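Local coordinates for oxidoreductase, NAD-binding/iron-sulfur cluster-binding protein (Nitratireductor pacificus pht-3B, PDB 6ZXU) that is a catabolic reductive dehalogenase that carries cobalamin and two [4Fe-4S] clusters and probably removes halogen from organohalide substrates by reduction, at residues S120-C125 / H142-A147; A180-G185 / L345-L350; F192-H197 / G235-G240. One frame throughout, in Å; residues are numbered along the deposited sequence.

Following the chain from the N terminus, contact 1 closes first: strand 121-126 is joined by strand 142-149 after a short excursion that includes helix 129-132. Helix 168-190 then lies against this pair, F146 and L144 packing on A180 and L183, and its 180-185 portion is one half of contact 2, whose other half, 345-350, comes some 160 residues later. Within that long loop contact 3 opens and closes, bringing 192-197 beside 235-240. Contacts 1 and 3 follow one another without crossing and share one antiparallel sheet, since 142-149 and 232-239 are neighbours in it. Contact 2 carries the packing from a helix covering the sheet to helix 342-354.

Contact 1 of 3, residues S120-C125 / H142-A147; sequences SMVGIC and HALVFA
CD1 of L144 sits among the side chains of the opposite strand, 3.5 Å from V122 CG1 and 3.7 Å from I124 CG1. CG anti to the backbone N (chi1 -178°), with chi2 at 86°, puts the leucine methyl there, between the two residues. Beside this cluster V122 CG2 leans on F146 CB, while the phenylalanine ring turns away from the strand pair. On the face of C125, A143 and V145, the cysteine SG lies 4.1 Å from A143 CB. Shortening I124 to an alanine would probably leave L144 CD1 without one of its two flanking walls. Strand 121-126 is an outermost strand of a four-stranded antiparallel sheet, and backbone bonds hold it in register with 142-149, G123 N to V145 O and V145 N to G123 O both at 2.8 Å. At the start of the ladder S120 and M121 both face A147 in a classic beta bulge: A147 O takes a 2.8 Å bond from S120 N and a weak one from M121 N. S120 OG turns to the backbone N of Q149. Helix 103-116 meets V122, I124 and L144; helix 168-190 packs on F146 through I179 and also touches L144.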
ATOM      1  N   SER A 120       9.206   4.016  11.858  1.00 21.18           N
ATOM      2  CA  SER A 120       8.748   5.071  12.759  1.00 23.24           C
ATOM      3  C   SER A 120       9.800   6.154  12.977  1.00 20.91           C
ATOM      4  O   SER A 120       9.473   7.334  13.116  1.00 20.62           O
ATOM      5  CB  SER A 120       8.308   4.471  14.148  1.00 23.53           C
ATOM      6  OG  SER A 120       7.212   3.537  13.994  1.00 27.37           O
ATOM      7  N   MET A 121      11.056   5.746  13.008  1.00 18.14           N
ATOM      8  CA  MET A 121      12.180   6.650  13.375  1.00 19.71           C
ATOM      9  C   MET A 121      13.425   6.020  12.790  1.00 18.05           C
ATOM     10  O   MET A 121      13.545   4.800  12.819  1.00 18.13           O
ATOM     11  CB  MET A 121      12.257   6.714  14.889  1.00 23.20           C
ATOM     12  CG  MET A 121      13.349   7.595  15.474  1.00 31.83           C
ATOM     13  SD  MET A 121      13.276   7.707  17.290  1.00 41.77           S
ATOM     14  CE  MET A 121      11.531   7.916  17.465  1.00 23.23           C
ATOM     15  N   VAL A 122      14.239   6.821  12.162  1.00 16.24           N
ATOM     16  CA  VAL A 122      15.435   6.344  11.463  1.00 18.06           C
ATOM     17  C   VAL A 122      16.666   7.205  11.866  1.00 21.59           C
ATOM     18  O   VAL A 122      16.543   8.389  12.043  1.00 19.84           O
ATOM     19  CB  VAL A 122      15.283   6.447   9.904  1.00 18.13           C
ATOM     20  CG1 VAL A 122      16.451   5.799   9.211  1.00 22.53           C
ATOM     21  CG2 VAL A 122      13.956   5.833   9.419  1.00 19.78           C
ATOM     22  N   GLY A 123      17.835   6.561  11.987  1.00 19.12           N
ATOM     23  CA  GLY A 123      19.075   7.261  12.170  1.00 22.34           C
ATOM     24  C   GLY A 123      20.222   6.475  11.574  1.00 21.72           C
ATOM     25  O   GLY A 123      20.080   5.327  11.177  1.00 22.04           O
ATOM     26  N   ILE A 124      21.359   7.116  11.479  1.00 20.89           N
ATOM     27  CA  ILE A 124      22.557   6.486  10.889  1.00 24.26           C
ATOM     28  C   ILE A 124      23.754   6.675  11.828  1.00 25.62           C
ATOM     29  O   ILE A 124      23.915   7.743  12.455  1.00 22.96           O
ATOM     30  CB  ILE A 124      22.882   7.137   9.533  1.00 24.29           C
ATOM     31  CG1 ILE A 124      21.865   6.684   8.511  1.00 22.91           C
ATOM     32  CG2 ILE A 124      24.284   6.730   9.038  1.00 23.46           C
ATOM     33  CD1 ILE A 124      21.794   7.537   7.299  1.00 23.67           C
ATOM     34  N   CYS A 125      24.542   5.632  11.979  1.00 25.24           N
ATOM     35  CA  CYS A 125      25.800   5.730  12.710  1.00 27.71           C
ATOM     36  C   CYS A 125      26.919   4.997  11.999  1.00 31.00           C
ATOM     37  O   CYS A 125      26.683   4.199  11.066  1.00 25.66           O
ATOM     38  CB  CYS A 125      25.671   5.226  14.130  1.00 30.11           C
ATOM     39  SG  CYS A 125      25.324   3.513  14.351  1.00 29.95           S
ATOM     40  N   HIS A 142      29.117   1.507   8.140  1.00 26.63           N
ATOM     41  CA  HIS A 142      27.949   2.269   8.483  1.00 24.77           C
ATOM     42  C   HIS A 142      26.746   1.416   8.742  1.00 27.27           C
ATOM     43  O   HIS A 142      26.638   0.317   8.203  1.00 21.23           O
ATOM     44  CB  HIS A 142      27.669   3.271   7.366  1.00 24.85           C
ATOM     45  CG  HIS A 142      28.700   4.355   7.276  1.00 31.56           C
ATOM     46  ND1 HIS A 142      29.847   4.221   6.497  1.00 35.79           N
ATOM     47  CD2 HIS A 142      28.758   5.596   7.836  1.00 31.55           C
ATOM     48  CE1 HIS A 142      30.564   5.338   6.584  1.00 36.82           C
ATOM     49  NE2 HIS A 142      29.914   6.193   7.371  1.00 33.84           N
ATOM     50  N   ALA A 143      25.858   1.942   9.596  1.00 25.02           N
ATOM     51  CA  ALA A 143      24.643   1.324   9.932  1.00 21.76           C
ATOM     52  C   ALA A 143      23.478   2.349   9.760  1.00 24.24           C
ATOM     53  O   ALA A 143      23.522   3.470  10.281  1.00 21.75           O
ATOM     54  CB  ALA A 143      24.667   0.794  11.316  1.00 21.49           C
ATOM     55  N   LEU A 144      22.479   1.952   8.965  1.00 21.67           N
ATOM     56  CA  LEU A 144      21.120   2.536   9.017  1.00 21.65           C
ATOM     57  C   LEU A 144      20.316   1.828  10.062  1.00 21.93           C
ATOM     58  O   LEU A 144      20.111   0.645   9.961  1.00 22.00           O
ATOM     59  CB  LEU A 144      20.451   2.414   7.685  1.00 22.22           C
ATOM     60  CG  LEU A 144      19.058   3.027   7.623  1.00 27.48           C
ATOM     61  CD1 LEU A 144      19.124   4.468   7.298  1.00 22.88           C
ATOM     62  CD2 LEU A 144      18.338   2.328   6.498  1.00 36.65           C
ATOM     63  N   VAL A 145      19.862   2.579  11.095  1.00 19.44           N
ATOM     64  CA  VAL A 145      19.159   2.004  12.201  1.00 18.09           C
ATOM     65  C   VAL A 145      17.743   2.580  12.159  1.00 19.02           C
ATOM     66  O   VAL A 145      17.569   3.774  11.901  1.00 18.47           O
ATOM     67  CB  VAL A 145      19.801   2.360  13.547  1.00 18.80           C
ATOM     68  CG1 VAL A 145      19.202   1.568  14.669  1.00 21.16           C
ATOM     69  CG2 VAL A 145      21.317   2.104  13.488  1.00 22.73           C
ATOM     70  N   PHE A 146      16.756   1.731  12.350  1.00 16.94           N
ATOM     71  CA  PHE A 146      15.363   2.172  12.361  1.00 16.48           C
ATOM     72  C   PHE A 146      14.570   1.453  13.390  1.00 17.93           C
ATOM     73  O   PHE A 146      14.885   0.330  13.765  1.00 19.44           O
ATOM     74  CB  PHE A 146      14.735   2.080  11.009  1.00 16.62           C
ATOM     75  CG  PHE A 146      14.661   0.684  10.498  1.00 18.21           C
ATOM     76  CD1 PHE A 146      13.592  -0.138  10.907  1.00 20.99           C
ATOM     77  CD2 PHE A 146      15.575   0.207   9.598  1.00 20.24           C
ATOM     78  CE1 PHE A 146      13.488  -1.413  10.401  1.00 21.47           C
ATOM     79  CE2 PHE A 146      15.505  -1.121   9.139  1.00 23.55           C
ATOM     80  CZ  PHE A 146      14.468  -1.943   9.565  1.00 21.09           C
ATOM     81  N   ALA A 147      13.536   2.122  13.903  1.00 17.77           N
ATOM     82  CA  ALA A 147      12.629   1.567  14.911  1.00 19.07           C
ATOM     83  C   ALA A 147      11.244   1.504  14.254  1.00 19.77           C
ATOM     84  O   ALA A 147      10.850   2.354  13.441  1.00 20.55           O
ATOM     85  CB  ALA A 147      12.556   2.391  16.158  1.00 20.27           C
TER

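Contact 2 of 3, residues A180-G185 / L345-L350; sequences AAILSG and LGMQPL
I182 reaches from helix 168-190 to M347 and L350 of helix 342-354, and its branches divide the work. From CB, CG2 goes to the methionine, 3.7 Å from M347 CG, with the carbonyl carbon of G346 a little farther off. The other branch, CG1, runs 3.9 Å from L350 CD2 and about as far from G346 O. With chi1 at -69° CG1 lies beside the backbone N, and the nearly extended chi2 of 166° carries CD1 onward to the place between M347 CG, at 3.9 Å, and L350 CD2. L350 uses its second methyl as well, CD1 coming 4.1 Å from A181 CB. The segment axes approach to 7.7 Å at 137° in a close helix-helix crossing, where the CA atoms of G185 and G346 lie 4.5 Å apart. Glycine at both places is consistent with this: a CB at G346 would probably clash with I182 O, and one at G185 would sit tight on G346 CA. No direct hydrogen bond spans the two segments, but a water bridges them, donating to A181 O and to G346 O. Two methionines of helix 445-469 close in next, M454 against I182 and M450 against M347. The M347 side chain is about 13 Å from the bound cobalamin, while on the other side of helix 168-190 L183 packs on helix 103-116.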
ATOM      1  N   ALA A 180      14.205  -4.251   6.781  1.00 16.73           N
ATOM      2  CA  ALA A 180      15.681  -4.494   6.648  1.00 15.95           C
ATOM      3  C   ALA A 180      16.060  -5.278   5.405  1.00 16.89           C
ATOM      4  O   ALA A 180      17.070  -5.001   4.780  1.00 16.85           O
ATOM      5  CB  ALA A 180      16.196  -5.207   7.891  1.00 17.54           C
ATOM      6  N   ALA A 181      15.231  -6.265   5.032  1.00 16.15           N
ATOM      7  CA  ALA A 181      15.426  -7.072   3.828  1.00 17.64           C
ATOM      8  C   ALA A 181      15.256  -6.251   2.584  1.00 16.26           C
ATOM      9  O   ALA A 181      16.081  -6.354   1.672  1.00 16.26           O
ATOM     10  CB  ALA A 181      14.443  -8.238   3.791  1.00 19.42           C
ATOM     11  N   ILE A 182      14.288  -5.327   2.583  1.00 16.20           N
ATOM     12  CA  ILE A 182      14.032  -4.530   1.395  1.00 15.98           C
ATOM     13  C   ILE A 182      15.162  -3.513   1.222  1.00 17.95           C
ATOM     14  O   ILE A 182      15.666  -3.329   0.133  1.00 16.42           O
ATOM     15  CB  ILE A 182      12.653  -3.853   1.479  1.00 17.48           C
ATOM     16  CG1 ILE A 182      11.559  -4.881   1.378  1.00 18.48           C
ATOM     17  CG2 ILE A 182      12.547  -2.865   0.343  1.00 17.37           C
ATOM     18  CD1 ILE A 182      10.198  -4.327   1.781  1.00 20.84           C
ATOM     19  N   LEU A 183      15.541  -2.857   2.318  1.00 16.29           N
ATOM     20  CA  LEU A 183      16.512  -1.829   2.253  1.00 18.33           C
ATOM     21  C   LEU A 183      17.914  -2.345   1.958  1.00 18.22           C
ATOM     22  O   LEU A 183      18.630  -1.741   1.187  1.00 20.41           O
ATOM     23  CB  LEU A 183      16.513  -0.973   3.492  1.00 19.12           C
ATOM     24  CG  LEU A 183      15.283  -0.034   3.725  1.00 20.68           C
ATOM     25  CD1 LEU A 183      15.441   0.674   5.031  1.00 22.26           C
ATOM     26  CD2 LEU A 183      15.146   0.939   2.568  1.00 20.67           C
ATOM     27  N   SER A 184      18.289  -3.450   2.577  1.00 20.36           N
ATOM     28  CA  SER A 184      19.552  -4.106   2.250  1.00 19.49           C
ATOM     29  C   SER A 184      19.591  -4.555   0.833  1.00 21.90           C
ATOM     30  O   SER A 184      20.591  -4.336   0.121  1.00 21.62           O
ATOM     31  CB  SER A 184      19.832  -5.240   3.216  1.00 21.45           C
ATOM     32  OG  SER A 184      18.960  -6.327   3.081  1.00 22.45           O
ATOM     33  N   GLY A 185      18.472  -5.103   0.331  1.00 19.21           N
ATOM     34  CA  GLY A 185      18.438  -5.466  -1.067  1.00 17.59           C
ATOM     35  C   GLY A 185      18.513  -4.336  -2.013  1.00 18.91           C
ATOM     36  O   GLY A 185      19.108  -4.446  -3.074  1.00 19.58           O
ATOM     37  N   LEU A 345      13.074  -3.771  -6.964  1.00 18.91           N
ATOM     38  CA  LEU A 345      13.853  -5.020  -6.971  1.00 21.09           C
ATOM     39  C   LEU A 345      14.167  -5.526  -5.562  1.00 20.58           C
ATOM     40  O   LEU A 345      14.202  -6.738  -5.334  1.00 23.14           O
ATOM     41  CB  LEU A 345      15.161  -4.874  -7.782  1.00 21.75           C
ATOM     42  CG  LEU A 345      14.913  -4.818  -9.292  1.00 24.29           C
ATOM     43  CD1 LEU A 345      16.086  -4.289 -10.051  1.00 23.20           C
ATOM     44  CD2 LEU A 345      14.612  -6.233  -9.805  1.00 27.15           C
ATOM     45  N   GLY A 346      14.337  -4.645  -4.594  1.00 20.18           N
ATOM     46  CA  GLY A 346      14.519  -5.083  -3.172  1.00 18.24           C
ATOM     47  C   GLY A 346      13.297  -5.732  -2.633  1.00 17.68           C
ATOM     48  O   GLY A 346      13.368  -6.542  -1.708  1.00 19.01           O
ATOM     49  N   MET A 347      12.113  -5.344  -3.134  1.00 18.98           N
ATOM     50  CA  MET A 347      10.845  -5.947  -2.643  1.00 20.99           C
ATOM     51  C   MET A 347      10.507  -7.269  -3.317  1.00 19.41           C
ATOM     52  O   MET A 347       9.820  -8.085  -2.721  1.00 20.53           O
ATOM     53  CB  MET A 347       9.696  -4.974  -2.863  1.00 20.93           C
ATOM     54  CG  MET A 347       9.874  -3.699  -2.070  1.00 25.23           C
ATOM     55  SD  MET A 347       8.503  -2.563  -2.425  1.00 26.91           S
ATOM     56  CE  MET A 347       9.212  -1.003  -2.796  1.00 23.31           C
ATOM     57  N   GLN A 348      10.955  -7.457  -4.555  1.00 21.38           N
ATOM     58  CA  GLN A 348      10.548  -8.591  -5.354  1.00 22.96           C
ATOM     59  C   GLN A 348      10.659  -9.977  -4.679  1.00 21.74           C
ATOM     60  O   GLN A 348       9.715 -10.756  -4.729  1.00 21.70           O
ATOM     61  CB  GLN A 348      11.262  -8.540  -6.673  1.00 26.66           C
ATOM     62  CG  GLN A 348      10.739  -9.656  -7.586  1.00 30.03           C
ATOM     63  CD  GLN A 348      11.106  -9.439  -9.046  1.00 32.80           C
ATOM     64  OE1 GLN A 348      12.282  -9.210  -9.404  1.00 31.84           O
ATOM     65  NE2 GLN A 348      10.096  -9.533  -9.917  1.00 39.09           N
ATOM     66  N   PRO A 349      11.799 -10.286  -4.052  1.00 21.96           N
ATOM     67  CA  PRO A 349      11.916 -11.618  -3.415  1.00 24.39           C
ATOM     68  C   PRO A 349      10.873 -11.858  -2.316  1.00 24.22           C
ATOM     69  O   PRO A 349      10.357 -12.968  -2.190  1.00 21.06           O
ATOM     70  CB  PRO A 349      13.329 -11.593  -2.778  1.00 27.30           C
ATOM     71  CG  PRO A 349      14.074 -10.547  -3.556  1.00 26.16           C
ATOM     72  CD  PRO A 349      13.064  -9.534  -3.983  1.00 26.02           C
ATOM     73  N   LEU A 350      10.542 -10.818  -1.549  1.00 20.54           N
ATOM     74  CA  LEU A 350       9.546 -10.965  -0.500  1.00 21.24           C
ATOM     75  C   LEU A 350       8.168 -11.226  -1.121  1.00 21.85           C
ATOM     76  O   LEU A 350       7.464 -12.153  -0.739  1.00 24.82           O
ATOM     77  CB  LEU A 350       9.473  -9.738   0.391  1.00 22.29           C
ATOM     78  CG  LEU A 350      10.602  -9.488   1.399  1.00 23.61           C
ATOM     79  CD1 LEU A 350      11.875  -9.140   0.671  1.00 25.72           C
ATOM     80  CD2 LEU A 350      10.244  -8.351   2.409  1.00 26.81           C
TER
HETATM   81  O   HOH W   1      15.470  -7.906  -0.659  1.00 24.46           O

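Contact 3 of 3, residues F192-H197 / G235-G240; sequences FPARGH and GVVTTG
The imidazole of H197 meets the opposite strand with its edge: T238 OG1 and V236 O both lie in the plane of the ring. NE2 is 2.9 Å from T238 OG1 in a hydrogen bond that is nearly straight at 163°, though either atom could be the donor; V236 O lies 3.5 Å from CD2. The two side chains cross at about a right angle, and T238 CG2 also touches NE2. On the threonine, OG1 stands between the backbone N and the carbonyl carbon (chi1 58°) and is also hydrogen-bonded to H140 ND1, its strongest polar partner. The other ring nitrogen, ND1, bonds to Q203 N, so the ring is gripped at both nitrogens and its rotation is fixed. The flat guanidinium group of R195 curls along its own strand, G196 O lying in its plane 2.6 Å from NH1, while NH2 forms a salt bridge with D201. The F192 ring meets that of Y241, planes at about 50°. Between the strands R195 and T238 form an antiparallel hydrogen-bonded pair, as do H197 and V236. Where the ladder ends, T239 OG1 donates to P193 O at 2.7 Å, and a water gives that same oxygen a second bond while accepting from G240 N. The face of A194 and V237 looks onto helix 168-190, with V187 and S184 against it; the opposite face, at V236 and H197, packs on helix 206-212. Strand 194-198 is an outermost strand of the four-stranded antiparallel sheet, and strand 232-239 connects it to strand 142-149.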
ATOM      1  N   PHE A 192      26.450  -2.166  -3.746  1.00 22.07           N
ATOM      2  CA  PHE A 192      27.187  -2.155  -2.500  1.00 21.06           C
ATOM      3  C   PHE A 192      26.764  -3.264  -1.631  1.00 24.59           C
ATOM      4  O   PHE A 192      25.558  -3.501  -1.452  1.00 26.07           O
ATOM      5  CB  PHE A 192      26.999  -0.792  -1.730  1.00 24.01           C
ATOM      6  CG  PHE A 192      27.394   0.405  -2.503  1.00 25.12           C
ATOM      7  CD1 PHE A 192      26.537   0.962  -3.455  1.00 26.83           C
ATOM      8  CD2 PHE A 192      28.649   0.973  -2.343  1.00 25.60           C
ATOM      9  CE1 PHE A 192      26.922   2.023  -4.251  1.00 26.26           C
ATOM     10  CE2 PHE A 192      29.018   2.042  -3.107  1.00 26.51           C
ATOM     11  CZ  PHE A 192      28.155   2.592  -4.048  1.00 26.00           C
ATOM     12  N   PRO A 193      27.700  -4.019  -1.071  1.00 26.26           N
ATOM     13  CA  PRO A 193      27.334  -5.020  -0.088  1.00 28.70           C
ATOM     14  C   PRO A 193      26.642  -4.440   1.116  1.00 25.09           C
ATOM     15  O   PRO A 193      26.952  -3.341   1.590  1.00 28.19           O
ATOM     16  CB  PRO A 193      28.687  -5.615   0.323  1.00 30.17           C
ATOM     17  CG  PRO A 193      29.493  -5.475  -0.933  1.00 30.57           C
ATOM     18  CD  PRO A 193      29.121  -4.136  -1.461  1.00 31.20           C
ATOM     19  N   ALA A 194      25.649  -5.143   1.574  1.00 24.39           N
ATOM     20  CA  ALA A 194      24.759  -4.700   2.680  1.00 22.82           C
ATOM     21  C   ALA A 194      24.007  -5.859   3.258  1.00 20.27           C
ATOM     22  O   ALA A 194      23.658  -6.832   2.549  1.00 22.91           O
ATOM     23  CB  ALA A 194      23.788  -3.659   2.144  1.00 25.67           C
ATOM     24  N   ARG A 195      23.831  -5.822   4.528  1.00 19.03           N
ATOM     25  CA  ARG A 195      23.240  -6.917   5.247  1.00 21.56           C
ATOM     26  C   ARG A 195      22.220  -6.350   6.243  1.00 23.01           C
ATOM     27  O   ARG A 195      22.485  -5.339   6.927  1.00 19.83           O
ATOM     28  CB  ARG A 195      24.327  -7.662   5.995  1.00 26.31           C
ATOM     29  CG  ARG A 195      23.908  -8.648   7.066  1.00 27.28           C
ATOM     30  CD  ARG A 195      23.188  -9.814   6.519  1.00 29.89           C
ATOM     31  NE  ARG A 195      23.362 -11.057   7.283  1.00 31.18           N
ATOM     32  CZ  ARG A 195      22.736 -11.441   8.380  1.00 33.27           C
ATOM     33  NH1 ARG A 195      21.835 -10.713   9.029  1.00 29.24           N
ATOM     34  NH2 ARG A 195      23.034 -12.661   8.878  1.00 36.08           N
ATOM     35  N   GLY A 196      21.027  -6.970   6.321  1.00 22.41           N
ATOM     36  CA  GLY A 196      19.993  -6.571   7.233  1.00 19.85           C
ATOM     37  C   GLY A 196      20.067  -7.373   8.498  1.00 19.76           C
ATOM     38  O   GLY A 196      20.557  -8.509   8.507  1.00 19.69           O
ATOM     39  N   HIS A 197      19.612  -6.771   9.563  1.00 19.30           N
ATOM     40  CA  HIS A 197      19.645  -7.371  10.873  1.00 20.57           C
ATOM     41  C   HIS A 197      18.406  -7.049  11.628  1.00 22.89           C
ATOM     42  O   HIS A 197      17.890  -5.906  11.547  1.00 23.75           O
ATOM     43  CB  HIS A 197      20.891  -6.851  11.699  1.00 22.73           C
ATOM     44  CG  HIS A 197      22.182  -6.845  10.961  1.00 21.31           C
ATOM     45  ND1 HIS A 197      23.181  -7.781  11.153  1.00 23.92           N
ATOM     46  CD2 HIS A 197      22.649  -6.009  10.011  1.00 23.50           C
ATOM     47  CE1 HIS A 197      24.202  -7.508  10.373  1.00 20.87           C
ATOM     48  NE2 HIS A 197      23.915  -6.430   9.678  1.00 22.81           N
ATOM     49  N   GLY A 235      15.490  -2.598  13.529  1.00 21.62           N
ATOM     50  CA  GLY A 235      16.137  -3.218  12.409  1.00 20.40           C
ATOM     51  C   GLY A 235      17.363  -2.362  12.072  1.00 21.95           C
ATOM     52  O   GLY A 235      17.404  -1.175  12.363  1.00 20.80           O
ATOM     53  N   VAL A 236      18.354  -2.981  11.446  1.00 20.87           N
ATOM     54  CA  VAL A 236      19.628  -2.346  11.040  1.00 20.30           C
ATOM     55  C   VAL A 236      20.011  -2.857   9.666  1.00 20.34           C
ATOM     56  O   VAL A 236      19.801  -4.022   9.316  1.00 18.86           O
ATOM     57  CB  VAL A 236      20.756  -2.650  12.036  1.00 21.35           C
ATOM     58  CG1 VAL A 236      22.064  -2.121  11.499  1.00 20.42           C
ATOM     59  CG2 VAL A 236      20.431  -2.077  13.410  1.00 23.99           C
ATOM     60  N   VAL A 237      20.503  -1.962   8.850  1.00 19.44           N
ATOM     61  CA  VAL A 237      21.210  -2.352   7.649  1.00 22.02           C
ATOM     62  C   VAL A 237      22.675  -1.868   7.797  1.00 23.48           C
ATOM     63  O   VAL A 237      22.939  -0.664   7.926  1.00 23.31           O
ATOM     64  CB  VAL A 237      20.588  -1.728   6.401  1.00 20.96           C
ATOM     65  CG1 VAL A 237      21.384  -2.086   5.174  1.00 20.50           C
ATOM     66  CG2 VAL A 237      19.117  -2.188   6.244  1.00 25.40           C
ATOM     67  N   THR A 238      23.640  -2.806   7.757  1.00 23.37           N
ATOM     68  CA  THR A 238      25.038  -2.465   7.793  1.00 21.29           C
ATOM     69  C   THR A 238      25.542  -2.509   6.367  1.00 23.37           C
ATOM     70  O   THR A 238      25.114  -3.345   5.547  1.00 24.37           O
ATOM     71  CB  THR A 238      25.878  -3.416   8.660  1.00 24.75           C
ATOM     72  OG1 THR A 238      25.728  -4.765   8.165  1.00 22.89           O
ATOM     73  CG2 THR A 238      25.447  -3.334  10.094  1.00 24.11           C
ATOM     74  N   THR A 239      26.456  -1.628   6.038  1.00 23.44           N
ATOM     75  CA  THR A 239      26.970  -1.549   4.683  1.00 23.29           C
ATOM     76  C   THR A 239      28.298  -0.770   4.645  1.00 24.47           C
ATOM     77  O   THR A 239      28.657  -0.074   5.602  1.00 22.88           O
ATOM     78  CB  THR A 239      25.917  -0.870   3.757  1.00 23.74           C
ATOM     79  OG1 THR A 239      26.382  -0.818   2.406  1.00 25.21           O
ATOM     80  CG2 THR A 239      25.625   0.555   4.186  1.00 26.20           C
ATOM     81  N   GLY A 240      29.011  -0.914   3.539  1.00 25.59           N
ATOM     82  CA  GLY A 240      30.174  -0.106   3.217  1.00 29.57           C
ATOM     83  C   GLY A 240      29.816   1.065   2.319  1.00 31.82           C
ATOM     84  O   GLY A 240      30.668   1.906   2.038  1.00 32.33           O
TER
HETATM   85  O   HOH W   2      29.258  -2.312   1.191  1.00 35.40           O